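Local coordinates for protein serine protease pet (Escherichia coli, PDB 4OM9) that is a secreted autotransporter enterotoxin of enteroaggregative strains, a serine protease that probably cleaves the host cytoskeletal protein alpha-fodrin, at residues Q438-T450 with N466-D478. Sequence-based numbering, arbitrary orientation.
Sequences QTFKKIAATDSGT and NNQNNYIYHGNVD
Tyr471 reaches across to Ile443 and Lys442. Its CB lies 4.1 Å from Lys442 CG, and with CG anti to the backbone N (chi1 156°) the ring runs back along the lysine chain in the opposite direction. Tyr471 CG lies under Lys442 CG, Tyr471 CD1 meets both CG and CD of the lysine, and Tyr471 CE1 approaches Ile443 O. Lys442 CG sits over one ring face, 3.9 Å from the centroid, a CH-pi contact that suits lysine, whose methylenes pack on the ring while its ammonium extends past; Tyr473 N covers the opposite face. Beyond CZ the hydroxyl donates to Ile443 O, 2.6 Å from OH, on a lone pair, so a phenol fits: apolar along its length, polar at its end. The segments belong to successive coils of the right-handed parallel beta-helix that forms the stalk of such passenger domains, and two backbone hydrogen bonds join them: Asn466 N donates to Phe440 O and Asn476 N to Thr450 O. Inside, Ile443 CD1 rests on a face of the Tyr473 ring, 3.7 Å from its centroid. A water takes the N-H of His474 and donates to Ala445 O and Ile472 O. Asn476 uses both ends of its amide: ND2 donates a hydrogen bond to Ser448 O (2.8 Å) from above the carbonyl plane, while OD1 accepts from Asp501 N.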
loop_
_atom_site.group_PDB
_atom_site.type_symbol
_atom_site.label_atom_id
_atom_site.label_comp_id
_atom_site.label_asym_id
_atom_site.label_seq_id
_atom_site.Cartn_x
_atom_site.Cartn_y
_atom_site.Cartn_z
ATOM N N GLN A 438 19.869 3.840 -13.595
ATOM C CA GLN A 438 18.959 4.111 -14.700
ATOM C C GLN A 438 18.053 5.295 -14.405
ATOM O O GLN A 438 17.580 5.478 -13.291
ATOM C CB GLN A 438 18.098 2.890 -15.032
ATOM C CG GLN A 438 17.083 3.160 -16.163
ATOM C CD GLN A 438 17.738 3.300 -17.548
ATOM O OE1 GLN A 438 18.628 2.515 -17.904
ATOM N NE2 GLN A 438 17.292 4.295 -18.336
ATOM N N THR A 439 17.826 6.093 -15.436
ATOM C CA THR A 439 17.014 7.290 -15.341
ATOM C C THR A 439 15.766 7.153 -16.179
ATOM O O THR A 439 15.833 6.727 -17.327
ATOM C CB THR A 439 17.782 8.522 -15.828
ATOM O OG1 THR A 439 18.981 8.678 -15.056
ATOM C CG2 THR A 439 16.905 9.767 -15.735
ATOM N N PHE A 440 14.633 7.511 -15.597
ATOM C CA PHE A 440 13.400 7.650 -16.341
ATOM C C PHE A 440 12.845 9.055 -16.136
ATOM O O PHE A 440 12.831 9.578 -15.016
ATOM C CB PHE A 440 12.331 6.639 -15.889
ATOM C CG PHE A 440 12.772 5.197 -15.874
ATOM C CD1 PHE A 440 13.549 4.702 -14.841
ATOM C CD2 PHE A 440 12.304 4.304 -16.846
ATOM C CE1 PHE A 440 13.911 3.368 -14.801
ATOM C CE2 PHE A 440 12.649 2.970 -16.813
ATOM C CZ PHE A 440 13.461 2.501 -15.789
ATOM N N LYS A 441 12.379 9.668 -17.206
ATOM C CA LYS A 441 11.457 10.763 -17.072
ATOM C C LYS A 441 10.184 10.213 -16.387
ATOM O O LYS A 441 9.630 10.838 -15.484
ATOM C CB LYS A 441 11.143 11.342 -18.443
ATOM C CG LYS A 441 10.464 12.683 -18.448
ATOM C CD LYS A 441 11.429 13.793 -18.868
ATOM C CE LYS A 441 10.642 15.007 -19.359
ATOM N NZ LYS A 441 9.441 15.295 -18.490
ATOM N N LYS A 442 9.753 9.024 -16.828
ATOM C CA LYS A 442 8.564 8.327 -16.317
ATOM C C LYS A 442 8.711 6.807 -16.481
ATOM O O LYS A 442 9.148 6.339 -17.534
ATOM C CB LYS A 442 7.294 8.793 -17.044
ATOM C CG LYS A 442 6.719 10.101 -16.539
ATOM C CD LYS A 442 5.412 10.468 -17.234
ATOM C CE LYS A 442 5.639 10.982 -18.653
ATOM N NZ LYS A 442 4.483 11.802 -19.124
ATOM N N ILE A 443 8.366 6.036 -15.448
ATOM C CA ILE A 443 8.277 4.589 -15.624
ATOM C C ILE A 443 6.893 4.218 -16.134
ATOM O O ILE A 443 5.892 4.576 -15.509
ATOM C CB ILE A 443 8.511 3.808 -14.337
ATOM C CG1 ILE A 443 9.836 4.176 -13.707
ATOM C CG2 ILE A 443 8.449 2.314 -14.627
ATOM C CD1 ILE A 443 9.782 4.164 -12.151
ATOM N N ALA A 444 6.829 3.497 -17.250
ATOM C CA ALA A 444 5.541 3.114 -17.810
ATOM C C ALA A 444 5.038 1.771 -17.263
ATOM O O ALA A 444 5.160 0.720 -17.917
ATOM C CB ALA A 444 5.613 3.074 -19.315
ATOM N N ALA A 445 4.435 1.839 -16.070
ATOM C CA ALA A 445 3.967 0.675 -15.333
ATOM C C ALA A 445 2.485 0.818 -15.150
ATOM O O ALA A 445 2.053 1.914 -14.813
ATOM C CB ALA A 445 4.675 0.583 -13.992
ATOM N N THR A 446 1.692 -0.238 -15.395
ATOM C CA THR A 446 0.241 -0.107 -15.192
ATOM C C THR A 446 -0.181 -0.476 -13.792
ATOM O O THR A 446 -1.173 0.023 -13.319
ATOM C CB THR A 446 -0.617 -0.964 -16.175
ATOM O OG1 THR A 446 -0.403 -2.371 -15.954
ATOM C CG2 THR A 446 -0.224 -0.671 -17.545
ATOM N N ASP A 447 0.562 -1.349 -13.132
ATOM C CA ASP A 447 0.138 -1.814 -11.823
ATOM C C ASP A 447 1.279 -2.312 -10.945
ATOM O O ASP A 447 2.409 -2.433 -11.375
ATOM C CB ASP A 447 -0.927 -2.931 -11.965
ATOM C CG ASP A 447 -0.392 -4.185 -12.683
ATOM O OD1 ASP A 447 0.748 -4.603 -12.390
ATOM O OD2 ASP A 447 -1.128 -4.773 -13.511
ATOM N N SER A 448 0.938 -2.659 -9.717
ATOM C CA SER A 448 1.921 -3.040 -8.726
ATOM C C SER A 448 2.420 -4.452 -8.906
ATOM O O SER A 448 3.057 -5.000 -8.003
ATOM C CB SER A 448 1.329 -2.886 -7.330
ATOM O OG SER A 448 0.139 -3.622 -7.238
ATOM N N GLY A 449 2.098 -5.057 -10.048
ATOM C CA GLY A 449 2.753 -6.283 -10.463
ATOM C C GLY A 449 4.188 -5.996 -10.909
ATOM O O GLY A 449 5.020 -6.904 -10.957
ATOM N N THR A 450 4.465 -4.733 -11.230
ATOM C CA THR A 450 5.791 -4.290 -11.646
ATOM C C THR A 450 6.683 -3.917 -10.455
ATOM O O THR A 450 6.260 -3.197 -9.538
ATOM C CB THR A 450 5.700 -3.061 -12.590
ATOM O OG1 THR A 450 5.009 -3.425 -13.786
ATOM C CG2 THR A 450 7.078 -2.526 -12.938
ATOM N N ASN A 466 12.647 11.693 -12.965
ATOM C CA ASN A 466 12.659 13.150 -12.982
ATOM C C ASN A 466 11.566 13.750 -13.846
ATOM O O ASN A 466 11.792 14.690 -14.583
ATOM C CB ASN A 466 14.039 13.669 -13.417
ATOM C CG ASN A 466 14.469 13.138 -14.737
ATOM O OD1 ASN A 466 13.708 12.423 -15.399
ATOM N ND2 ASN A 466 15.696 13.480 -15.159
ATOM N N ASN A 467 10.366 13.205 -13.724
ATOM C CA ASN A 467 9.183 13.856 -14.261
ATOM C C ASN A 467 9.050 15.331 -13.844
ATOM O O ASN A 467 9.394 15.724 -12.712
ATOM C CB ASN A 467 7.946 13.095 -13.820
ATOM C CG ASN A 467 7.874 12.953 -12.325
ATOM O OD1 ASN A 467 8.723 12.295 -11.719
ATOM N ND2 ASN A 467 6.857 13.573 -11.709
ATOM N N GLN A 468 8.535 16.142 -14.762
ATOM C CA GLN A 468 8.356 17.565 -14.520
ATOM C C GLN A 468 6.883 17.899 -14.295
ATOM O O GLN A 468 6.525 19.030 -13.957
ATOM C CB GLN A 468 8.916 18.371 -15.687
ATOM C CG GLN A 468 10.399 18.132 -15.939
ATOM C CD GLN A 468 10.957 19.030 -17.032
ATOM O OE1 GLN A 468 11.161 18.595 -18.166
ATOM N NE2 GLN A 468 11.202 20.293 -16.696
ATOM N N ASN A 469 6.030 16.903 -14.497
ATOM C CA ASN A 469 4.612 17.075 -14.285
ATOM C C ASN A 469 4.107 15.948 -13.433
ATOM O O ASN A 469 4.855 15.013 -13.130
ATOM C CB ASN A 469 3.849 17.106 -15.605
ATOM C CG ASN A 469 4.565 17.899 -16.674
ATOM O OD1 ASN A 469 4.968 17.350 -17.710
ATOM N ND2 ASN A 469 4.726 19.201 -16.436
ATOM N N ASN A 470 2.838 16.051 -13.045
ATOM C CA ASN A 470 2.192 15.041 -12.234
ATOM C C ASN A 470 2.288 13.681 -12.892
ATOM O O ASN A 470 1.883 13.502 -14.046
ATOM C CB ASN A 470 0.725 15.387 -12.005
ATOM C CG ASN A 470 0.521 16.420 -10.914
ATOM O OD1 ASN A 470 1.475 16.925 -10.309
ATOM N ND2 ASN A 470 -0.734 16.751 -10.671
ATOM N N TYR A 471 2.837 12.733 -12.151
ATOM C CA TYR A 471 3.018 11.389 -12.653
ATOM C C TYR A 471 2.913 10.399 -11.494
ATOM O O TYR A 471 3.435 10.648 -10.390
ATOM C CB TYR A 471 4.364 11.237 -13.381
ATOM C CG TYR A 471 4.828 9.801 -13.384
ATOM C CD1 TYR A 471 4.269 8.859 -14.249
ATOM C CD2 TYR A 471 5.796 9.373 -12.496
ATOM C CE1 TYR A 471 4.680 7.527 -14.224
ATOM C CE2 TYR A 471 6.210 8.068 -12.471
ATOM C CZ TYR A 471 5.654 7.146 -13.332
ATOM O OH TYR A 471 6.091 5.846 -13.262
ATOM N N ILE A 472 2.215 9.291 -11.724
ATOM C CA ILE A 472 2.113 8.268 -10.694
ATOM C C ILE A 472 2.823 6.982 -11.115
ATOM O O ILE A 472 2.513 6.419 -12.149
ATOM C CB ILE A 472 0.650 7.944 -10.347
ATOM C CG1 ILE A 472 -0.137 9.236 -10.128
ATOM C CG2 ILE A 472 0.594 7.056 -9.109
ATOM C CD1 ILE A 472 -1.580 9.023 -9.653
ATOM N N TYR A 473 3.780 6.542 -10.302
ATOM C CA TYR A 473 4.386 5.234 -10.474
ATOM C C TYR A 473 3.523 4.252 -9.705
ATOM O O TYR A 473 3.390 4.368 -8.473
ATOM C CB TYR A 473 5.837 5.214 -9.980
ATOM C CG TYR A 473 6.497 3.850 -10.046
ATOM C CD1 TYR A 473 6.494 3.100 -11.237
ATOM C CD2 TYR A 473 7.147 3.316 -8.932
ATOM C CE1 TYR A 473 7.100 1.856 -11.298
ATOM C CE2 TYR A 473 7.753 2.073 -8.980
ATOM C CZ TYR A 473 7.735 1.347 -10.167
ATOM O OH TYR A 473 8.334 0.102 -10.213
ATOM N N HIS A 474 2.893 3.330 -10.441
ATOM C CA HIS A 474 2.031 2.311 -9.868
ATOM C C HIS A 474 2.819 1.077 -9.399
ATOM O O HIS A 474 2.274 0.220 -8.713
ATOM C CB HIS A 474 0.979 1.859 -10.882
ATOM C CG HIS A 474 -0.111 2.860 -11.163
ATOM N ND1 HIS A 474 -0.939 3.373 -10.182
ATOM C CD2 HIS A 474 -0.561 3.359 -12.342
ATOM C CE1 HIS A 474 -1.825 4.186 -10.742
ATOM N NE2 HIS A 474 -1.618 4.192 -12.045
ATOM N N GLY A 475 4.087 0.964 -9.797
ATOM C CA GLY A 475 4.872 -0.231 -9.505
ATOM C C GLY A 475 5.634 -0.174 -8.187
ATOM O O GLY A 475 5.449 0.752 -7.384
ATOM N N ASN A 476 6.514 -1.146 -7.956
ATOM C CA ASN A 476 7.273 -1.164 -6.709
ATOM C C ASN A 476 8.781 -0.917 -6.869
ATOM O O ASN A 476 9.304 -0.817 -7.980
ATOM C CB ASN A 476 7.071 -2.490 -5.983
ATOM C CG ASN A 476 5.632 -2.936 -5.982
ATOM O OD1 ASN A 476 4.775 -2.288 -5.383
ATOM N ND2 ASN A 476 5.353 -4.058 -6.661
ATOM N N VAL A 477 9.449 -0.796 -5.725
ATOM C CA VAL A 477 10.892 -0.756 -5.626
ATOM C C VAL A 477 11.329 -1.625 -4.455
ATOM O O VAL A 477 10.797 -1.504 -3.340
ATOM C CB VAL A 477 11.440 0.693 -5.402
ATOM C CG1 VAL A 477 12.952 0.666 -5.188
ATOM C CG2 VAL A 477 11.080 1.598 -6.559
ATOM N N ASP A 478 12.303 -2.493 -4.683
ATOM C CA ASP A 478 12.968 -3.124 -3.559
ATOM C C ASP A 478 14.388 -3.494 -3.972
ATOM O O ASP A 478 14.851 -3.089 -5.033
ATOM C CB ASP A 478 12.174 -4.335 -3.043
ATOM C CG ASP A 478 12.170 -5.512 -4.010
ATOM O OD1 ASP A 478 12.888 -5.503 -5.029
ATOM O OD2 ASP A 478 11.444 -6.482 -3.729
HETATM O O HOH W 1 3.046 3.777 -13.154
#